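Local coordinates for uncharacterized protein (Legionella longbeachae NSW150, PDB 4JZA), which is a phosphoinositide phosphatase that removes the 3-phosphate of phosphatidylinositol 3-phosphate and probably acts on lipids of the host, at residues A[128-139]-A[316-324]. Numbering follows the deposited sequence.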
ATOM      1  N   LEU A 128       5.269   5.131   5.436  1.00 43.06           N
ATOM      2  CA  LEU A 128       6.070   4.114   6.147  1.00 41.02           C
ATOM      3  C   LEU A 128       5.213   2.998   6.772  1.00 39.19           C
ATOM      4  O   LEU A 128       5.475   1.804   6.532  1.00 36.57           O
ATOM      5  CB  LEU A 128       6.919   4.734   7.239  1.00 37.63           C
ATOM      6  CG  LEU A 128       8.146   5.476   6.779  1.00 36.65           C
ATOM      7  CD1 LEU A 128       8.783   6.176   7.970  1.00 37.01           C
ATOM      8  CD2 LEU A 128       9.160   4.563   6.129  1.00 37.60           C
ATOM      9  N   LEU A 129       4.184   3.386   7.531  1.00 35.15           N
ATOM     10  CA  LEU A 129       3.210   2.406   8.072  1.00 34.22           C
ATOM     11  C   LEU A 129       2.467   1.559   6.986  1.00 34.51           C
ATOM     12  O   LEU A 129       2.359   0.336   7.068  1.00 33.15           O
ATOM     13  CB  LEU A 129       2.172   3.139   8.910  1.00 33.16           C
ATOM     14  CG  LEU A 129       1.224   2.264   9.735  1.00 33.24           C
ATOM     15  CD1 LEU A 129       1.968   1.322  10.633  1.00 33.46           C
ATOM     16  CD2 LEU A 129       0.237   3.089  10.546  1.00 32.09           C
ATOM     17  N   ASN A 130       1.979   2.246   5.959  1.00 35.64           N
ATOM     18  CA  ASN A 130       1.161   1.663   4.915  1.00 33.54           C
ATOM     19  C   ASN A 130       1.940   0.607   4.215  1.00 32.91           C
ATOM     20  O   ASN A 130       1.442  -0.475   3.973  1.00 34.97           O
ATOM     21  CB  ASN A 130       0.739   2.745   3.929  1.00 34.59           C
ATOM     22  CG  ASN A 130      -0.249   2.239   2.890  1.00 34.81           C
ATOM     23  OD1 ASN A 130      -1.317   1.740   3.229  1.00 32.49           O
ATOM     24  ND2 ASN A 130       0.110   2.386   1.610  1.00 35.30           N
ATOM     25  N   GLU A 131       3.194   0.924   3.916  1.00 35.63           N
ATOM     26  CA  GLU A 131       4.127   0.016   3.157  1.00 33.56           C
ATOM     27  C   GLU A 131       4.736  -1.043   4.039  1.00 32.40           C
ATOM     28  O   GLU A 131       4.897  -2.183   3.617  1.00 34.58           O
ATOM     29  CB  GLU A 131       5.197   0.816   2.352  1.00 32.73           C
ATOM     30  CG  GLU A 131       4.566   1.612   1.209  1.00 33.07           C
ATOM     31  CD  GLU A 131       5.438   2.686   0.599  1.00 35.56           C
ATOM     32  OE1 GLU A 131       6.599   2.453   0.204  1.00 39.73           O
ATOM     33  OE2 GLU A 131       4.973   3.808   0.471  1.00 41.75           O
ATOM     34  N   ALA A 132       5.026  -0.715   5.279  1.00 33.63           N
ATOM     35  CA  ALA A 132       5.402  -1.772   6.226  1.00 36.10           C
ATOM     36  C   ALA A 132       4.315  -2.822   6.358  1.00 34.40           C
ATOM     37  O   ALA A 132       4.606  -3.979   6.411  1.00 35.25           O
ATOM     38  CB  ALA A 132       5.750  -1.207   7.602  1.00 37.67           C
ATOM     39  N   GLU A 133       3.058  -2.440   6.376  1.00 36.77           N
ATOM     40  CA  GLU A 133       2.018  -3.450   6.472  1.00 39.19           C
ATOM     41  C   GLU A 133       2.029  -4.396   5.263  1.00 38.58           C
ATOM     42  O   GLU A 133       1.820  -5.583   5.401  1.00 39.98           O
ATOM     43  CB  GLU A 133       0.653  -2.796   6.571  1.00 43.21           C
ATOM     44  CG  GLU A 133      -0.435  -3.790   6.945  1.00 46.64           C
ATOM     45  CD  GLU A 133      -1.850  -3.309   6.654  1.00 47.79           C
ATOM     46  OE1 GLU A 133      -2.731  -3.922   7.268  1.00 46.43           O
ATOM     47  OE2 GLU A 133      -2.089  -2.365   5.844  1.00 44.88           O
ATOM     48  N   GLN A 134       2.257  -3.855   4.076  1.00 35.99           N
ATOM     49  CA  GLN A 134       2.265  -4.643   2.868  1.00 34.38           C
ATOM     50  C   GLN A 134       3.345  -5.696   2.880  1.00 32.93           C
ATOM     51  O   GLN A 134       3.082  -6.837   2.585  1.00 32.10           O
ATOM     52  CB  GLN A 134       2.516  -3.706   1.688  1.00 38.18           C
ATOM     53  CG  GLN A 134       1.403  -2.702   1.371  1.00 38.89           C
ATOM     54  CD  GLN A 134       1.836  -1.774   0.273  1.00 43.62           C
ATOM     55  OE1 GLN A 134       2.757  -2.040  -0.365  1.00 54.27           O
ATOM     56  NE2 GLN A 134       1.162  -0.788  -0.005  1.00 46.30           N
ATOM     57  N   TYR A 135       4.573  -5.289   3.210  1.00 35.24           N
ATOM     58  CA  TYR A 135       5.706  -6.212   3.346  1.00 35.63           C
ATOM     59  C   TYR A 135       5.458  -7.174   4.526  1.00 36.72           C
ATOM     60  O   TYR A 135       5.760  -8.364   4.394  1.00 35.99           O
ATOM     61  CB  TYR A 135       7.048  -5.496   3.484  1.00 35.26           C
ATOM     62  CG  TYR A 135       7.593  -5.018   2.183  1.00 35.34           C
ATOM     63  CD1 TYR A 135       7.275  -3.777   1.706  1.00 36.82           C
ATOM     64  CD2 TYR A 135       8.468  -5.787   1.444  1.00 36.29           C
ATOM     65  CE1 TYR A 135       7.765  -3.325   0.502  1.00 36.92           C
ATOM     66  CE2 TYR A 135       8.969  -5.349   0.237  1.00 34.61           C
ATOM     67  CZ  TYR A 135       8.591  -4.119  -0.219  1.00 36.65           C
ATOM     68  OH  TYR A 135       9.044  -3.653  -1.402  1.00 41.22           O
ATOM     69  N   ALA A 136       4.868  -6.729   5.630  1.00 33.57           N
ATOM     70  CA  ALA A 136       4.520  -7.726   6.677  1.00 37.28           C
ATOM     71  C   ALA A 136       3.605  -8.815   6.153  1.00 38.52           C
ATOM     72  O   ALA A 136       3.757  -9.996   6.524  1.00 34.43           O
ATOM     73  CB  ALA A 136       3.840  -7.108   7.914  1.00 37.47           C
ATOM     74  N   LEU A 137       2.647  -8.404   5.305  1.00 39.09           N
ATOM     75  CA  LEU A 137       1.696  -9.341   4.710  1.00 39.12           C
ATOM     76  C   LEU A 137       2.335 -10.280   3.663  1.00 42.11           C
ATOM     77  O   LEU A 137       1.964 -11.461   3.602  1.00 42.66           O
ATOM     78  CB  LEU A 137       0.516  -8.603   4.084  1.00 38.38           C
ATOM     79  CG  LEU A 137      -0.403  -7.888   5.061  1.00 39.03           C
ATOM     80  CD1 LEU A 137      -1.338  -6.966   4.278  1.00 41.12           C
ATOM     81  CD2 LEU A 137      -1.197  -8.847   5.956  1.00 39.22           C
HETATM   82  N   MSE A 138       3.246  -9.756   2.836  1.00 40.55           N
HETATM   83  CA  MSE A 138       3.950 -10.579   1.875  1.00 41.58           C
HETATM   84  C   MSE A 138       4.662 -11.701   2.593  1.00 44.99           C
HETATM   85  O   MSE A 138       4.554 -12.882   2.238  1.00 42.82           O
HETATM   86  CB  MSE A 138       4.950  -9.696   1.179  1.00 42.58           C
HETATM   87  CG  MSE A 138       5.485 -10.407  -0.025  1.00 45.04           C
HETATM   88 SE   MSE A 138       6.691  -9.266  -1.037  0.92 50.92          SE
HETATM   89  CE  MSE A 138       8.248  -9.148   0.180  1.00 44.17           C
ATOM     90  N   GLY A 139       5.368 -11.339   3.656  1.00 49.99           N
ATOM     91  CA  GLY A 139       6.160 -12.286   4.447  1.00 51.95           C
ATOM     92  C   GLY A 139       5.321 -13.406   5.033  1.00 53.06           C
ATOM     93  O   GLY A 139       5.763 -14.529   5.094  1.00 54.48           O
ATOM     94  N   HIS A 316      13.344   2.894   2.093  1.00 44.64           N
ATOM     95  CA  HIS A 316      12.567   2.135   3.042  1.00 44.81           C
ATOM     96  C   HIS A 316      12.064   0.812   2.434  1.00 44.24           C
ATOM     97  O   HIS A 316      12.105  -0.239   3.097  1.00 42.87           O
ATOM     98  CB  HIS A 316      11.457   2.993   3.714  1.00 45.94           C
ATOM     99  CG  HIS A 316      10.419   3.517   2.781  1.00 47.12           C
ATOM    100  ND1 HIS A 316      10.464   4.790   2.262  1.00 47.17           N
ATOM    101  CD2 HIS A 316       9.309   2.941   2.271  1.00 50.89           C
ATOM    102  CE1 HIS A 316       9.434   4.978   1.458  1.00 50.72           C
ATOM    103  NE2 HIS A 316       8.716   3.866   1.442  1.00 55.10           N
ATOM    104  N   GLN A 317      11.636   0.835   1.176  1.00 42.26           N
ATOM    105  CA  GLN A 317      11.170  -0.400   0.582  1.00 43.50           C
ATOM    106  C   GLN A 317      12.323  -1.424   0.642  1.00 40.39           C
ATOM    107  O   GLN A 317      12.101  -2.595   0.907  1.00 40.42           O
ATOM    108  CB  GLN A 317      10.708  -0.193  -0.881  1.00 45.47           C
ATOM    109  CG  GLN A 317       9.378   0.524  -1.036  1.00 46.02           C
ATOM    110  CD  GLN A 317       8.209  -0.352  -1.448  1.00 44.87           C
ATOM    111  OE1 GLN A 317       8.345  -1.447  -2.026  1.00 43.54           O
ATOM    112  NE2 GLN A 317       7.051   0.144  -1.168  1.00 43.52           N
ATOM    113  N   GLN A 318      13.545  -0.969   0.399  1.00 37.58           N
ATOM    114  CA  GLN A 318      14.698  -1.878   0.290  1.00 36.50           C
ATOM    115  C   GLN A 318      14.971  -2.528   1.634  1.00 37.59           C
ATOM    116  O   GLN A 318      15.171  -3.747   1.696  1.00 37.62           O
ATOM    117  CB  GLN A 318      15.912  -1.184  -0.276  1.00 33.74           C
ATOM    118  CG  GLN A 318      15.619  -0.496  -1.606  1.00 34.77           C
ATOM    119  CD  GLN A 318      16.849   0.035  -2.333  1.00 34.88           C
ATOM    120  OE1 GLN A 318      17.563   0.923  -1.878  1.00 33.25           O
ATOM    121  NE2 GLN A 318      17.079  -0.499  -3.479  1.00 39.32           N
ATOM    122  N   PHE A 319      14.882  -1.746   2.703  1.00 38.63           N
ATOM    123  CA  PHE A 319      15.021  -2.308   4.035  1.00 41.31           C
ATOM    124  C   PHE A 319      13.880  -3.244   4.328  1.00 41.65           C
ATOM    125  O   PHE A 319      14.091  -4.255   4.963  1.00 45.58           O
ATOM    126  CB  PHE A 319      15.072  -1.245   5.128  1.00 43.57           C
ATOM    127  CG  PHE A 319      16.422  -0.601   5.309  1.00 45.40           C
ATOM    128  CD1 PHE A 319      17.459  -1.287   5.924  1.00 46.25           C
ATOM    129  CD2 PHE A 319      16.634   0.709   4.922  1.00 47.12           C
ATOM    130  CE1 PHE A 319      18.682  -0.692   6.143  1.00 46.17           C
ATOM    131  CE2 PHE A 319      17.860   1.316   5.133  1.00 49.34           C
ATOM    132  CZ  PHE A 319      18.883   0.617   5.759  1.00 48.66           C
ATOM    133  N   PHE A 320      12.675  -2.928   3.865  1.00 43.32           N
ATOM    134  CA  PHE A 320      11.540  -3.826   4.079  1.00 40.98           C
ATOM    135  C   PHE A 320      11.795  -5.116   3.309  1.00 42.07           C
ATOM    136  O   PHE A 320      11.607  -6.226   3.842  1.00 43.54           O
ATOM    137  CB  PHE A 320      10.218  -3.214   3.605  1.00 43.01           C
ATOM    138  CG  PHE A 320       9.746  -2.003   4.383  1.00 42.12           C
ATOM    139  CD1 PHE A 320      10.267  -1.667   5.593  1.00 44.49           C
ATOM    140  CD2 PHE A 320       8.727  -1.222   3.875  1.00 43.20           C
ATOM    141  CE1 PHE A 320       9.796  -0.560   6.269  1.00 47.40           C
ATOM    142  CE2 PHE A 320       8.247  -0.126   4.533  1.00 42.70           C
ATOM    143  CZ  PHE A 320       8.783   0.218   5.732  1.00 44.99           C
ATOM    144  N   LEU A 321      12.232  -4.997   2.061  1.00 39.64           N
ATOM    145  CA  LEU A 321      12.494  -6.209   1.281  1.00 43.71           C
ATOM    146  C   LEU A 321      13.534  -7.062   1.986  1.00 44.66           C
ATOM    147  O   LEU A 321      13.342  -8.268   2.172  1.00 40.81           O
ATOM    148  CB  LEU A 321      12.958  -5.869  -0.148  1.00 43.68           C
ATOM    149  CG  LEU A 321      13.198  -7.012  -1.132  1.00 44.22           C
ATOM    150  CD1 LEU A 321      11.974  -7.876  -1.245  1.00 43.06           C
ATOM    151  CD2 LEU A 321      13.546  -6.416  -2.505  1.00 46.41           C
ATOM    152  N   GLU A 322      14.630  -6.394   2.359  1.00 47.41           N
ATOM    153  CA  GLU A 322      15.716  -7.002   3.087  1.00 48.85           C
ATOM    154  C   GLU A 322      15.193  -7.771   4.300  1.00 47.91           C
ATOM    155  O   GLU A 322      15.587  -8.895   4.540  1.00 50.50           O
ATOM    156  CB  GLU A 322      16.734  -5.940   3.523  1.00 52.77           C
ATOM    157  CG  GLU A 322      17.734  -6.379   4.604  1.00 52.65           C
ATOM    158  CD  GLU A 322      18.673  -5.262   5.058  1.00 51.79           C
ATOM    159  OE1 GLU A 322      19.446  -5.464   6.012  1.00 49.23           O
ATOM    160  OE2 GLU A 322      18.650  -4.165   4.469  1.00 51.18           O
ATOM    161  N   HIS A 323      14.285  -7.192   5.050  1.00 44.13           N
ATOM    162  CA  HIS A 323      13.899  -7.817   6.293  1.00 42.80           C
ATOM    163  C   HIS A 323      13.114  -9.110   6.093  1.00 43.54           C
ATOM    164  O   HIS A 323      13.198 -10.016   6.909  1.00 43.98           O
ATOM    165  CB  HIS A 323      13.070  -6.858   7.101  1.00 41.46           C
ATOM    166  CG  HIS A 323      12.743  -7.363   8.469  1.00 43.83           C
ATOM    167  ND1 HIS A 323      13.676  -7.417   9.486  1.00 45.38           N
ATOM    168  CD2 HIS A 323      11.579  -7.811   9.002  1.00 43.00           C
ATOM    169  CE1 HIS A 323      13.101  -7.877  10.587  1.00 44.36           C
ATOM    170  NE2 HIS A 323      11.826  -8.111  10.323  1.00 44.87           N
ATOM    171  N   VAL A 324      12.334  -9.173   5.024  1.00 42.53           N
ATOM    172  CA  VAL A 324      11.582 -10.375   4.665  1.00 40.45           C
ATOM    173  C   VAL A 324      12.494 -11.419   4.086  1.00 43.38           C
ATOM    174  O   VAL A 324      12.316 -12.580   4.429  1.00 46.87           O
ATOM    175  CB  VAL A 324      10.493 -10.091   3.620  1.00 40.37           C
ATOM    176  CG1 VAL A 324       9.878 -11.360   3.110  1.00 43.42           C
ATOM    177  CG2 VAL A 324       9.385  -9.268   4.225  1.00 41.29           C
TER
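Residues 128-139 and 316-324 are two helical segments running nearly parallel, 22° apart with axes 9.8 Å from each other at closest approach, and Y135 and F320 lie at the centre of the contact. F320 is a knob in a hole made by L128, E131, A132 and Y135. Its ring lies against the backbone of the first helix, with A132 CA over one face, 4.1 Å from the ring centroid, while CZ reaches the methyl of A132. The stem of the same residue serves Y135: F320 CB sits over one face of the tyrosine ring, 3.6 Å from its centroid, a CH-pi contact. The two rings themselves meet obliquely. This is a near-parallel pair of helices far apart in sequence: side chains of helix 122-140 also pack on helices 41-62 and 95-116, and L321 of helix 315-325 meets Y310 of helix 308-311. Beside this apolar seam runs a polar chain. E131 OE1 accepts two bonds from opposite faces of its carboxylate plane, one from H316 NE2 at 2.8 Å and a straighter one, 170° at the hydrogen, from Q317 NE2 at 2.7 Å. H316 gets there with CG placed between its backbone N and carbonyl carbon (chi1 63°), and OE1 lies in the plane of its imidazole; L128 CD2 rests on that side chain, 3.7 Å from H316 CB. Q317 bends at chi2, turning its amide so that NE2 serves E131 while OE1 accepts from the hydroxyl of Y135 at the ring's edge. T344 also bonds Q317 OE1, so both ends of the amide are engaged and its flip is probably fixed. Toward the C-terminal ends the contact turns apolar again, where selenomethionine M138 brings CE to 4.0 Å from V324 CG1 and also touches L321 CD1.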